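Local coordinates for protein NEDD8-conjugating enzyme UBC12 (Saccharomyces cerevisiae, PDB 3O2U) that accepts the ubiquitin-like protein Rub1/NEDD8 from its E1 as a thioester and catalyses its covalent attachment to other proteins, chiefly the cullin Cdc53, at residues V116-L121 with L139-E144; G75-G80 with F106-D111; P45-N50 with S133-L138. All coordinates share one frame; numbering follows the deposited sequence.

Contact 1. Residues V116-L121 with L139-E144; sequences VCLNIL and LFLFLE
Leu-141 reaches across from the last turn of helix 131-143 to the loop 116-121, and its branched end carries the apolar contact. Branch CD1 meets Val-116 CG1 at 3.7 Å. Val-116 can offer this methyl because CG1 lies anti to its backbone N (chi1 -176°); its side chain also touches Phe-84, Val-99 and Cys-101 of the sheet. Leu-118 slants across Leu-141 in turn, its CD1 resting 4.0 Å from the branching carbon CG. At the Leu-118–Leu-141 pair the CA atoms of the two segments come closest, 7.9 Å apart.

The active-site segment of a ubiquitin-conjugating (E2) fold is thus laid against the central helix. Cys-117, the predicted thioester-forming residue, takes part through its backbone: its carbonyl O lies 4.0 Å from Leu-141 CD2, whereas its side chain comes no nearer than 6.5 Å to the atoms of 139-144 and touches Asp-149.

No hydrogen bond spans the two segments; within each, backbone bonds keep the shape. In the loop, Leu-121 N donates to Leu-118 O over 3.0 Å, closing the short 3-10 turn. At the helix end Glu-144 N bonds to Phe-140 O at 2.7 Å, the last turn before the chain leaves helical geometry.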
ATOM      1  N   VAL A 116      -2.162   7.711   1.576  1.00 20.90           N
ATOM      2  CA  VAL A 116      -1.689   7.796   0.204  1.00 20.61           C
ATOM      3  C   VAL A 116      -2.838   8.005  -0.761  1.00 26.94           C
ATOM      4  O   VAL A 116      -3.736   7.168  -0.836  1.00 25.36           O
ATOM      5  CB  VAL A 116      -0.966   6.511  -0.239  1.00 25.99           C
ATOM      6  CG1 VAL A 116      -0.405   6.696  -1.627  1.00 24.78           C
ATOM      7  CG2 VAL A 116       0.142   6.136   0.743  1.00 21.33           C
ATOM      8  N   CYS A 117      -2.793   9.104  -1.514  1.00 27.53           N
ATOM      9  CA  CYS A 117      -3.834   9.414  -2.494  1.00 30.00           C
ATOM     10  C   CYS A 117      -3.501   8.855  -3.872  1.00 27.44           C
ATOM     11  O   CYS A 117      -2.749   9.444  -4.646  1.00 27.57           O
ATOM     12  CB  CYS A 117      -4.082  10.921  -2.594  1.00 37.80           C
ATOM     13  SG  CYS A 117      -5.515  11.335  -3.635  1.00 40.77           S
ATOM     14  N   LEU A 118      -4.072   7.698  -4.164  1.00 26.15           N
ATOM     15  CA  LEU A 118      -3.808   7.000  -5.401  1.00 21.80           C
ATOM     16  C   LEU A 118      -5.167   6.558  -5.900  1.00 24.39           C
ATOM     17  O   LEU A 118      -5.887   5.877  -5.173  1.00 24.36           O
ATOM     18  CB  LEU A 118      -2.927   5.786  -5.109  1.00 25.31           C
ATOM     19  CG  LEU A 118      -2.549   4.887  -6.274  1.00 29.69           C
ATOM     20  CD1 LEU A 118      -1.626   5.643  -7.238  1.00 31.58           C
ATOM     21  CD2 LEU A 118      -1.893   3.616  -5.756  1.00 24.58           C
ATOM     22  N   ASN A 119      -5.526   6.963  -7.118  1.00 20.21           N
ATOM     23  CA  ASN A 119      -6.886   6.760  -7.625  1.00 21.50           C
ATOM     24  C   ASN A 119      -7.351   5.307  -7.592  1.00 21.75           C
ATOM     25  O   ASN A 119      -8.516   5.023  -7.291  1.00 22.05           O
ATOM     26  CB  ASN A 119      -7.011   7.293  -9.057  1.00 24.41           C
ATOM     27  CG  ASN A 119      -6.162   6.508 -10.044  1.00 30.01           C
ATOM     28  OD1 ASN A 119      -5.120   5.937  -9.680  1.00 26.12           O
ATOM     29  ND2 ASN A 119      -6.610   6.455 -11.296  1.00 29.16           N
ATOM     30  N   ILE A 120      -6.466   4.373  -7.921  1.00 17.49           N
ATOM     31  CA  ILE A 120      -6.905   2.985  -7.987  1.00 17.88           C
ATOM     32  C   ILE A 120      -7.261   2.394  -6.629  1.00 19.12           C
ATOM     33  O   ILE A 120      -7.882   1.342  -6.554  1.00 21.42           O
ATOM     34  CB  ILE A 120      -5.918   2.088  -8.725  1.00 25.30           C
ATOM     35  CG1 ILE A 120      -4.522   2.222  -8.146  1.00 26.29           C
ATOM     36  CG2 ILE A 120      -5.880   2.460 -10.198  1.00 25.10           C
ATOM     37  CD1 ILE A 120      -3.470   1.619  -9.065  1.00 32.67           C
ATOM     38  N   LEU A 121      -6.875   3.076  -5.557  1.00 17.70           N
ATOM     39  CA  LEU A 121      -7.212   2.610  -4.225  1.00 16.98           C
ATOM     40  C   LEU A 121      -8.646   2.937  -3.829  1.00 24.40           C
ATOM     41  O   LEU A 121      -9.143   2.389  -2.847  1.00 25.22           O
ATOM     42  CB  LEU A 121      -6.232   3.159  -3.185  1.00 21.04           C
ATOM     43  CG  LEU A 121      -4.800   2.628  -3.357  1.00 21.39           C
ATOM     44  CD1 LEU A 121      -3.864   3.247  -2.333  1.00 21.06           C
ATOM     45  CD2 LEU A 121      -4.771   1.112  -3.268  1.00 21.10           C
ATOM     46  N   LEU A 139       4.720   2.946  -7.497  1.00 16.28           N
ATOM     47  CA  LEU A 139       5.952   3.324  -8.171  1.00 20.53           C
ATOM     48  C   LEU A 139       5.727   4.619  -8.961  1.00 22.57           C
ATOM     49  O   LEU A 139       6.448   5.596  -8.783  1.00 23.40           O
ATOM     50  CB  LEU A 139       6.396   2.208  -9.101  1.00 17.95           C
ATOM     51  CG  LEU A 139       7.699   2.477  -9.865  1.00 21.44           C
ATOM     52  CD1 LEU A 139       8.813   2.879  -8.911  1.00 21.49           C
ATOM     53  CD2 LEU A 139       8.098   1.260 -10.694  1.00 19.76           C
ATOM     54  N   PHE A 140       4.702   4.615  -9.806  1.00 21.53           N
ATOM     55  CA  PHE A 140       4.385   5.727 -10.713  1.00 24.93           C
ATOM     56  C   PHE A 140       4.163   7.069  -9.991  1.00 25.31           C
ATOM     57  O   PHE A 140       4.370   8.138 -10.567  1.00 22.83           O
ATOM     58  CB  PHE A 140       3.148   5.349 -11.542  1.00 25.89           C
ATOM     59  CG  PHE A 140       2.940   6.196 -12.769  1.00 30.11           C
ATOM     60  CD1 PHE A 140       3.807   6.112 -13.843  1.00 33.12           C
ATOM     61  CD2 PHE A 140       1.861   7.067 -12.852  1.00 33.62           C
ATOM     62  CE1 PHE A 140       3.605   6.899 -14.983  1.00 36.77           C
ATOM     63  CE2 PHE A 140       1.657   7.851 -13.983  1.00 35.94           C
ATOM     64  CZ  PHE A 140       2.526   7.765 -15.047  1.00 30.30           C
ATOM     65  N   LEU A 141       3.738   7.015  -8.731  1.00 20.15           N
ATOM     66  CA  LEU A 141       3.601   8.227  -7.927  1.00 21.55           C
ATOM     67  C   LEU A 141       4.927   8.977  -7.814  1.00 19.66           C
ATOM     68  O   LEU A 141       4.962  10.201  -7.710  1.00 21.12           O
ATOM     69  CB  LEU A 141       3.134   7.887  -6.503  1.00 25.66           C
ATOM     70  CG  LEU A 141       1.666   7.596  -6.188  1.00 22.51           C
ATOM     71  CD1 LEU A 141       1.558   7.148  -4.742  1.00 24.90           C
ATOM     72  CD2 LEU A 141       0.793   8.818  -6.418  1.00 27.77           C
ATOM     73  N   PHE A 142       6.019   8.232  -7.793  1.00 21.87           N
ATOM     74  CA  PHE A 142       7.337   8.837  -7.628  1.00 20.65           C
ATOM     75  C   PHE A 142       7.964   9.207  -8.965  1.00 24.78           C
ATOM     76  O   PHE A 142       8.831  10.080  -9.025  1.00 22.41           O
ATOM     77  CB  PHE A 142       8.255   7.899  -6.840  1.00 20.62           C
ATOM     78  CG  PHE A 142       7.779   7.664  -5.427  1.00 22.23           C
ATOM     79  CD1 PHE A 142       6.985   6.572  -5.124  1.00 19.08           C
ATOM     80  CD2 PHE A 142       8.081   8.570  -4.424  1.00 19.79           C
ATOM     81  CE1 PHE A 142       6.526   6.358  -3.824  1.00 20.05           C
ATOM     82  CE2 PHE A 142       7.607   8.379  -3.120  1.00 24.25           C
ATOM     83  CZ  PHE A 142       6.822   7.274  -2.826  1.00 19.50           C
ATOM     84  N   LEU A 143       7.519   8.539 -10.026  1.00 23.54           N
ATOM     85  CA  LEU A 143       7.979   8.837 -11.379  1.00 26.59           C
ATOM     86  C   LEU A 143       7.223  10.019 -11.977  1.00 31.37           C
ATOM     87  O   LEU A 143       7.787  10.820 -12.723  1.00 39.41           O
ATOM     88  CB  LEU A 143       7.814   7.610 -12.270  1.00 29.82           C
ATOM     89  CG  LEU A 143       8.577   6.413 -11.728  1.00 27.03           C
ATOM     90  CD1 LEU A 143       8.448   5.206 -12.650  1.00 30.73           C
ATOM     91  CD2 LEU A 143      10.033   6.785 -11.519  1.00 32.26           C
ATOM     92  N   GLU A 144       5.942  10.115 -11.653  1.00 30.10           N
ATOM     93  CA  GLU A 144       5.116  11.222 -12.109  1.00 32.88           C
ATOM     94  C   GLU A 144       4.224  11.761 -11.002  1.00 29.76           C
ATOM     95  O   GLU A 144       3.019  11.486 -10.972  1.00 32.43           O
ATOM     96  CB  GLU A 144       4.284  10.811 -13.328  1.00 40.18           C
ATOM     97  CG  GLU A 144       5.019  10.962 -14.649  1.00 47.45           C
ATOM     98  CD  GLU A 144       5.436  12.406 -14.916  1.00 56.39           C
ATOM     99  OE1 GLU A 144       4.550  13.244 -15.217  1.00 57.24           O
ATOM    100  OE2 GLU A 144       6.650  12.701 -14.820  1.00 50.95           O
TER

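Contact 2. Residues G75-G80 with F106-D111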
ATOM      1  N   GLY A  75      14.099  10.198 -11.660  1.00 23.63           N
ATOM      2  CA  GLY A  75      13.156  11.168 -11.125  1.00 21.16           C
ATOM      3  C   GLY A  75      13.568  11.866  -9.829  1.00 25.34           C
ATOM      4  O   GLY A  75      14.678  11.693  -9.321  1.00 23.98           O
ATOM      5  N   TYR A  76      12.649  12.657  -9.282  1.00 24.35           N
ATOM      6  CA  TYR A  76      12.931  13.472  -8.103  1.00 24.14           C
ATOM      7  C   TYR A  76      13.409  12.676  -6.891  1.00 23.92           C
ATOM      8  O   TYR A  76      14.228  13.156  -6.099  1.00 20.52           O
ATOM      9  CB  TYR A  76      11.678  14.227  -7.709  1.00 26.48           C
ATOM     10  CG  TYR A  76      11.263  15.288  -8.690  1.00 29.99           C
ATOM     11  CD1 TYR A  76      12.112  16.343  -8.988  1.00 30.32           C
ATOM     12  CD2 TYR A  76      10.014  15.246  -9.302  1.00 23.27           C
ATOM     13  CE1 TYR A  76      11.738  17.332  -9.867  1.00 35.83           C
ATOM     14  CE2 TYR A  76       9.625  16.237 -10.181  1.00 35.67           C
ATOM     15  CZ  TYR A  76      10.496  17.278 -10.461  1.00 40.61           C
ATOM     16  OH  TYR A  76      10.125  18.268 -11.341  1.00 46.95           O
ATOM     17  N   TYR A  77      12.871  11.473  -6.747  1.00 22.02           N
ATOM     18  CA  TYR A  77      13.089  10.650  -5.565  1.00 21.61           C
ATOM     19  C   TYR A  77      14.101   9.562  -5.855  1.00 22.68           C
ATOM     20  O   TYR A  77      14.201   8.595  -5.113  1.00 19.47           O
ATOM     21  CB  TYR A  77      11.755  10.023  -5.113  1.00 22.29           C
ATOM     22  CG  TYR A  77      10.710  11.062  -4.786  1.00 21.14           C
ATOM     23  CD1 TYR A  77      10.584  11.562  -3.494  1.00 21.69           C
ATOM     24  CD2 TYR A  77       9.884  11.582  -5.774  1.00 17.11           C
ATOM     25  CE1 TYR A  77       9.646  12.528  -3.191  1.00 21.33           C
ATOM     26  CE2 TYR A  77       8.947  12.553  -5.488  1.00 17.99           C
ATOM     27  CZ  TYR A  77       8.840  13.030  -4.193  1.00 22.80           C
ATOM     28  OH  TYR A  77       7.900  13.984  -3.889  1.00 22.12           O
ATOM     29  N   ASN A  78      14.851   9.721  -6.944  1.00 22.06           N
ATOM     30  CA  ASN A  78      15.843   8.730  -7.327  1.00 22.60           C
ATOM     31  C   ASN A  78      16.699   8.273  -6.152  1.00 25.03           C
ATOM     32  O   ASN A  78      17.225   9.086  -5.383  1.00 24.31           O
ATOM     33  CB  ASN A  78      16.708   9.216  -8.502  1.00 25.13           C
ATOM     34  CG  ASN A  78      17.603  10.380  -8.129  1.00 26.44           C
ATOM     35  OD1 ASN A  78      18.700  10.187  -7.639  1.00 32.47           O
ATOM     36  ND2 ASN A  78      17.125  11.592  -8.345  1.00 31.04           N
ATOM     37  N   TYR A  79      16.795   6.954  -6.016  1.00 24.70           N
ATOM     38  CA  TYR A  79      17.609   6.287  -4.998  1.00 21.47           C
ATOM     39  C   TYR A  79      17.172   6.458  -3.530  1.00 25.73           C
ATOM     40  O   TYR A  79      17.854   5.992  -2.610  1.00 26.30           O
ATOM     41  CB  TYR A  79      19.085   6.613  -5.222  1.00 25.78           C
ATOM     42  CG  TYR A  79      19.509   6.074  -6.563  1.00 25.18           C
ATOM     43  CD1 TYR A  79      19.869   4.747  -6.702  1.00 23.77           C
ATOM     44  CD2 TYR A  79      19.474   6.869  -7.701  1.00 27.94           C
ATOM     45  CE1 TYR A  79      20.228   4.227  -7.917  1.00 24.24           C
ATOM     46  CE2 TYR A  79      19.842   6.355  -8.942  1.00 30.04           C
ATOM     47  CZ  TYR A  79      20.211   5.024  -9.037  1.00 29.22           C
ATOM     48  OH  TYR A  79      20.574   4.481 -10.246  1.00 33.68           O
ATOM     49  N   GLY A  80      16.032   7.103  -3.317  1.00 20.57           N
ATOM     50  CA  GLY A  80      15.400   7.075  -2.003  1.00 23.25           C
ATOM     51  C   GLY A  80      14.578   5.801  -1.850  1.00 22.24           C
ATOM     52  O   GLY A  80      14.052   5.287  -2.830  1.00 20.82           O
ATOM     53  N   PHE A 106       8.291  14.025   1.545  1.00 23.37           N
ATOM     54  CA  PHE A 106       7.781  15.247   0.934  1.00 25.52           C
ATOM     55  C   PHE A 106       7.213  14.910  -0.441  1.00 24.09           C
ATOM     56  O   PHE A 106       7.946  14.840  -1.416  1.00 21.44           O
ATOM     57  CB  PHE A 106       8.920  16.248   0.787  1.00 24.57           C
ATOM     58  CG  PHE A 106       8.468  17.644   0.504  1.00 22.91           C
ATOM     59  CD1 PHE A 106       7.729  18.350   1.444  1.00 24.20           C
ATOM     60  CD2 PHE A 106       8.811  18.265  -0.688  1.00 25.30           C
ATOM     61  CE1 PHE A 106       7.326  19.643   1.195  1.00 26.17           C
ATOM     62  CE2 PHE A 106       8.404  19.564  -0.944  1.00 23.04           C
ATOM     63  CZ  PHE A 106       7.664  20.250  -0.008  1.00 24.55           C
ATOM     64  N   HIS A 107       5.911  14.666  -0.503  1.00 20.11           N
ATOM     65  CA  HIS A 107       5.275  14.275  -1.754  1.00 22.04           C
ATOM     66  C   HIS A 107       3.835  14.785  -1.757  1.00 21.76           C
ATOM     67  O   HIS A 107       3.126  14.660  -0.759  1.00 22.29           O
ATOM     68  CB  HIS A 107       5.302  12.751  -1.898  1.00 22.02           C
ATOM     69  CG  HIS A 107       4.791  12.266  -3.217  1.00 19.60           C
ATOM     70  ND1 HIS A 107       5.617  11.744  -4.185  1.00 22.64           N
ATOM     71  CD2 HIS A 107       3.541  12.246  -3.733  1.00 18.40           C
ATOM     72  CE1 HIS A 107       4.894  11.401  -5.240  1.00 17.94           C
ATOM     73  NE2 HIS A 107       3.635  11.708  -4.992  1.00 19.91           N
ATOM     74  N   PRO A 108       3.399  15.379  -2.873  1.00 23.81           N
ATOM     75  CA  PRO A 108       2.064  15.992  -2.904  1.00 27.80           C
ATOM     76  C   PRO A 108       0.954  14.991  -2.577  1.00 29.75           C
ATOM     77  O   PRO A 108      -0.067  15.383  -2.011  1.00 30.34           O
ATOM     78  CB  PRO A 108       1.921  16.477  -4.351  1.00 25.85           C
ATOM     79  CG  PRO A 108       3.027  15.838  -5.111  1.00 27.71           C
ATOM     80  CD  PRO A 108       4.116  15.518  -4.148  1.00 24.52           C
ATOM     81  N   ASN A 109       1.168  13.714  -2.885  1.00 23.81           N
ATOM     82  CA  ASN A 109       0.081  12.742  -2.791  1.00 28.34           C
ATOM     83  C   ASN A 109       0.103  11.867  -1.521  1.00 28.84           C
ATOM     84  O   ASN A 109      -0.712  10.955  -1.367  1.00 29.01           O
ATOM     85  CB  ASN A 109       0.017  11.910  -4.080  1.00 26.82           C
ATOM     86  CG  ASN A 109       0.077  12.783  -5.340  1.00 31.48           C
ATOM     87  OD1 ASN A 109       0.913  12.572  -6.229  1.00 34.72           O
ATOM     88  ND2 ASN A 109      -0.811  13.766  -5.420  1.00 30.96           N
ATOM     89  N   ILE A 110       1.004  12.186  -0.592  1.00 23.40           N
ATOM     90  CA  ILE A 110       1.122  11.448   0.669  1.00 21.10           C
ATOM     91  C   ILE A 110       1.147  12.429   1.840  1.00 24.08           C
ATOM     92  O   ILE A 110       1.900  13.401   1.811  1.00 23.82           O
ATOM     93  CB  ILE A 110       2.401  10.567   0.681  1.00 22.20           C
ATOM     94  CG1 ILE A 110       2.456   9.738  -0.604  1.00 21.43           C
ATOM     95  CG2 ILE A 110       2.439   9.668   1.937  1.00 18.75           C
ATOM     96  CD1 ILE A 110       3.764   9.049  -0.848  1.00 22.85           C
ATOM     97  N   ASP A 111       0.309  12.208   2.851  1.00 23.29           N
ATOM     98  CA  ASP A 111       0.281  13.126   3.989  1.00 26.79           C
ATOM     99  C   ASP A 111       1.200  12.662   5.114  1.00 27.95           C
ATOM    100  O   ASP A 111       1.810  11.597   5.036  1.00 25.59           O
ATOM    101  CB  ASP A 111      -1.152  13.394   4.487  1.00 28.17           C
ATOM    102  CG  ASP A 111      -1.793  12.183   5.134  1.00 32.56           C
ATOM    103  OD1 ASP A 111      -1.057  11.267   5.572  1.00 28.07           O
ATOM    104  OD2 ASP A 111      -3.044  12.164   5.215  1.00 36.48           O
TER
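Tyr-77 and His-107, with CA atoms 9.4 Å apart, mark the nearest backbone approach of two segments built from turns. In 75-80 a type I turn from Gly-75 to Asn-78 overlaps a type II turn from Tyr-77 to Gly-80; 106-111 holds a type I turn from His-107 to Ile-110. Gly-75 O receives both the backbone N of Asn-78 and its side-chain ND2, the latter at 2.6 Å and almost straight (N-H...O 172°), which pins the first turn.

The gap between the backbones is bridged by Tyr-77, whose CG stands anti to the carbonyl carbon (chi1 -59°) and sends the phenol toward 106-111. Its OH donates to Phe-106 O over 2.6 Å, reaching a lone pair in the carbonyl plane, with this oxygen at the ring edge. The side chain of His-107 crosses that of Tyr-77 at about a right angle, ring centroids 5.3 Å apart and planes inclined by 35°, an oblique pair. His-107 NE2 donates to Asn-109 OD1 at 3.1 Å, tilted off the carbonyl plane, which helps to limit the ring's rotation; Pro-108 CD lies over the rim of one face. His-107, Pro-108 and Asn-109 form the His-Pro-Asn motif of E2 enzymes.

Phe-142 of helix 131-143 meets both rings edge-to-face, Tyr-77 also touches Phe-166 and Val-170 of helix 163-174, and Phe-106 and Pro-108 pack on helix 153-160; the buried contact lies where these three helices come together, beside the turn leading into strand 82-87.

Contact 3. Residues P45-N50 with S133-L138; sequences PTVTLN and SIITGL
Ile-135 projects from helix 131-143 toward strand 47-51 and spreads its two arms over two strand residues. The short arm, CG2, touches Val-47 CG1 at 3.6 Å, the side chains meeting at a slant. With chi1 at -71° the longer arm turns the other way, and its extended chain carries CD1 to 3.7 Å from Leu-49 CD1, where the two side chains cross at about a right angle. No hydrogen bond joins the segments, and these two methyl-to-methyl touches make up the tight part. Ile-135 and Val-47 are buried, and their CA atoms lie 8.1 Å apart, the nearest backbone approach of the segments. The side chain of Ile-135 also touches Leu-43, and that of Leu-49 touches Leu-41.

This is the layered packing of the E2 fold: a four-stranded antiparallel meander with the central helix laid against one face. Strand 47-51 is the outermost strand on its side, hydrogen-bonded to strand 65-70, and within 133-138 Ile-135 alone touches 45-50.

The looser side begins at Leu-49, which is partly exposed where Val-47 is buried. Through the alternation of the strand, Thr-48 and Asn-50, on the opposite face from Val-47 and Leu-49, are exposed and lie beside Ile-69. On the helix, Thr-136, also exposed, points away from the strand, its OG1 bonded to Gln-132 O one turn back.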
ATOM      1  N   PRO A  45      13.135  -4.078 -10.806  1.00 28.27           N
ATOM      2  CA  PRO A  45      14.207  -4.111  -9.803  1.00 27.59           C
ATOM      3  C   PRO A  45      14.084  -2.963  -8.801  1.00 21.44           C
ATOM      4  O   PRO A  45      14.684  -3.013  -7.732  1.00 26.30           O
ATOM      5  CB  PRO A  45      15.487  -3.966 -10.647  1.00 30.34           C
ATOM      6  CG  PRO A  45      15.093  -4.424 -12.013  1.00 33.38           C
ATOM      7  CD  PRO A  45      13.663  -3.986 -12.177  1.00 29.28           C
ATOM      8  N   THR A  46      13.283  -1.959  -9.135  1.00 21.40           N
ATOM      9  CA  THR A  46      13.073  -0.820  -8.253  1.00 20.86           C
ATOM     10  C   THR A  46      12.045  -1.092  -7.153  1.00 24.66           C
ATOM     11  O   THR A  46      11.798  -0.235  -6.304  1.00 21.21           O
ATOM     12  CB  THR A  46      12.592   0.383  -9.051  1.00 22.38           C
ATOM     13  OG1 THR A  46      11.578  -0.064  -9.958  1.00 23.11           O
ATOM     14  CG2 THR A  46      13.752   0.993  -9.848  1.00 26.07           C
ATOM     15  N   VAL A  47      11.443  -2.273  -7.172  1.00 21.06           N
ATOM     16  CA  VAL A  47      10.468  -2.621  -6.147  1.00 18.56           C
ATOM     17  C   VAL A  47      10.756  -3.963  -5.511  1.00 20.46           C
ATOM     18  O   VAL A  47      10.888  -4.978  -6.200  1.00 23.59           O
ATOM     19  CB  VAL A  47       9.032  -2.656  -6.683  1.00 19.37           C
ATOM     20  CG1 VAL A  47       8.053  -3.054  -5.543  1.00 20.54           C
ATOM     21  CG2 VAL A  47       8.642  -1.298  -7.268  1.00 20.71           C
ATOM     22  N   THR A  48      10.840  -3.973  -4.190  1.00 19.46           N
ATOM     23  CA  THR A  48      10.977  -5.231  -3.477  1.00 20.05           C
ATOM     24  C   THR A  48       9.791  -5.405  -2.522  1.00 21.49           C
ATOM     25  O   THR A  48       9.149  -4.428  -2.126  1.00 22.96           O
ATOM     26  CB  THR A  48      12.309  -5.291  -2.744  1.00 26.37           C
ATOM     27  OG1 THR A  48      12.354  -4.275  -1.741  1.00 32.87           O
ATOM     28  CG2 THR A  48      13.445  -5.048  -3.726  1.00 27.80           C
ATOM     29  N   LEU A  49       9.484  -6.646  -2.172  1.00 20.47           N
ATOM     30  CA  LEU A  49       8.274  -6.942  -1.421  1.00 20.64           C
ATOM     31  C   LEU A  49       8.587  -7.985  -0.359  1.00 25.26           C
ATOM     32  O   LEU A  49       9.275  -8.962  -0.636  1.00 24.40           O
ATOM     33  CB  LEU A  49       7.180  -7.446  -2.361  1.00 21.00           C
ATOM     34  CG  LEU A  49       5.811  -7.702  -1.733  1.00 26.07           C
ATOM     35  CD1 LEU A  49       4.724  -7.709  -2.769  1.00 24.71           C
ATOM     36  CD2 LEU A  49       5.809  -9.028  -0.975  1.00 25.87           C
ATOM     37  N   ASN A  50       8.089  -7.757   0.854  1.00 20.18           N
ATOM     38  CA  ASN A  50       8.240  -8.691   1.963  1.00 22.49           C
ATOM     39  C   ASN A  50       6.865  -9.095   2.441  1.00 20.53           C
ATOM     40  O   ASN A  50       6.018  -8.234   2.709  1.00 19.77           O
ATOM     41  CB  ASN A  50       8.992  -8.036   3.122  1.00 20.69           C
ATOM     42  CG  ASN A  50      10.422  -7.678   2.756  1.00 26.28           C
ATOM     43  OD1 ASN A  50      10.879  -6.554   2.980  1.00 32.01           O
ATOM     44  ND2 ASN A  50      11.129  -8.631   2.167  1.00 22.51           N
ATOM     45  N   SER A 133      -0.929  -4.108 -10.080  1.00 17.40           N
ATOM     46  CA  SER A 133      -1.435  -2.773 -10.417  1.00 17.19           C
ATOM     47  C   SER A 133      -1.216  -1.799  -9.295  1.00 17.52           C
ATOM     48  O   SER A 133      -0.807  -0.674  -9.523  1.00 19.47           O
ATOM     49  CB  SER A 133      -2.929  -2.831 -10.705  1.00 22.61           C
ATOM     50  OG  SER A 133      -3.182  -3.760 -11.739  1.00 30.25           O
ATOM     51  N   ILE A 134      -1.525  -2.220  -8.071  1.00 17.60           N
ATOM     52  CA  ILE A 134      -1.332  -1.338  -6.947  1.00 14.69           C
ATOM     53  C   ILE A 134       0.139  -0.970  -6.845  1.00 13.96           C
ATOM     54  O   ILE A 134       0.489   0.208  -6.727  1.00 16.43           O
ATOM     55  CB  ILE A 134      -1.812  -1.990  -5.636  1.00 16.01           C
ATOM     56  CG1 ILE A 134      -3.343  -2.169  -5.689  1.00 16.52           C
ATOM     57  CG2 ILE A 134      -1.390  -1.133  -4.463  1.00 16.29           C
ATOM     58  CD1 ILE A 134      -3.913  -3.191  -4.703  1.00 20.86           C
ATOM     59  N   ILE A 135       0.997  -1.981  -6.902  1.00 13.01           N
ATOM     60  CA  ILE A 135       2.425  -1.747  -6.764  1.00 13.35           C
ATOM     61  C   ILE A 135       2.961  -0.842  -7.882  1.00 18.97           C
ATOM     62  O   ILE A 135       3.731   0.094  -7.633  1.00 16.04           O
ATOM     63  CB  ILE A 135       3.197  -3.063  -6.689  1.00 16.80           C
ATOM     64  CG1 ILE A 135       2.903  -3.747  -5.332  1.00 14.48           C
ATOM     65  CG2 ILE A 135       4.693  -2.792  -6.858  1.00 17.23           C
ATOM     66  CD1 ILE A 135       3.575  -5.101  -5.179  1.00 21.34           C
ATOM     67  N   THR A 136       2.546  -1.107  -9.112  1.00 14.95           N
ATOM     68  CA  THR A 136       2.957  -0.247 -10.205  1.00 16.98           C
ATOM     69  C   THR A 136       2.480   1.191  -9.966  1.00 19.45           C
ATOM     70  O   THR A 136       3.192   2.139 -10.268  1.00 19.62           O
ATOM     71  CB  THR A 136       2.411  -0.765 -11.538  1.00 18.71           C
ATOM     72  OG1 THR A 136       2.962  -2.064 -11.783  1.00 23.58           O
ATOM     73  CG2 THR A 136       2.804   0.182 -12.677  1.00 21.13           C
ATOM     74  N   GLY A 137       1.272   1.341  -9.417  1.00 18.12           N
ATOM     75  CA  GLY A 137       0.725   2.649  -9.093  1.00 18.60           C
ATOM     76  C   GLY A 137       1.525   3.414  -8.054  1.00 20.17           C
ATOM     77  O   GLY A 137       1.716   4.628  -8.171  1.00 21.01           O
ATOM     78  N   LEU A 138       2.000   2.707  -7.034  1.00 18.63           N
ATOM     79  CA  LEU A 138       2.841   3.314  -5.998  1.00 19.01           C
ATOM     80  C   LEU A 138       4.175   3.761  -6.615  1.00 18.48           C
ATOM     81  O   LEU A 138       4.690   4.826  -6.320  1.00 18.65           O
ATOM     82  CB  LEU A 138       3.061   2.321  -4.849  1.00 16.98           C
ATOM     83  CG  LEU A 138       1.774   1.983  -4.081  1.00 19.66           C
ATOM     84  CD1 LEU A 138       2.000   0.910  -3.008  1.00 18.49           C
ATOM     85  CD2 LEU A 138       1.176   3.239  -3.473  1.00 18.03           C
TER

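How the contacts relate
Helix 131-143 serves contacts 1 and 3 with successive parts, 139-144 and 133-138, and the centres of these contacts lie about 11 Å apart. Leu-118 belongs to both neighbourhoods, its CD1 being 3.6 Å from Gly-137 O. Contact 2 is about 10 Å from contact 1, centre to centre, and adjoins it beside the predicted active site: Cys-117 N and Asn-109 O, 2.8 Å apart, probably hydrogen-bond, and the side chain of His-107 is about 8 Å from that of Cys-117. Leu-141 CD2 adds a packing touch, 3.8 Å from Asn-109 OD1. Contacts 2 and 3 do not meet, their nearest atoms being about 7 Å apart; contact 3 lies away from Cys-117, the predicted thioester-forming residue.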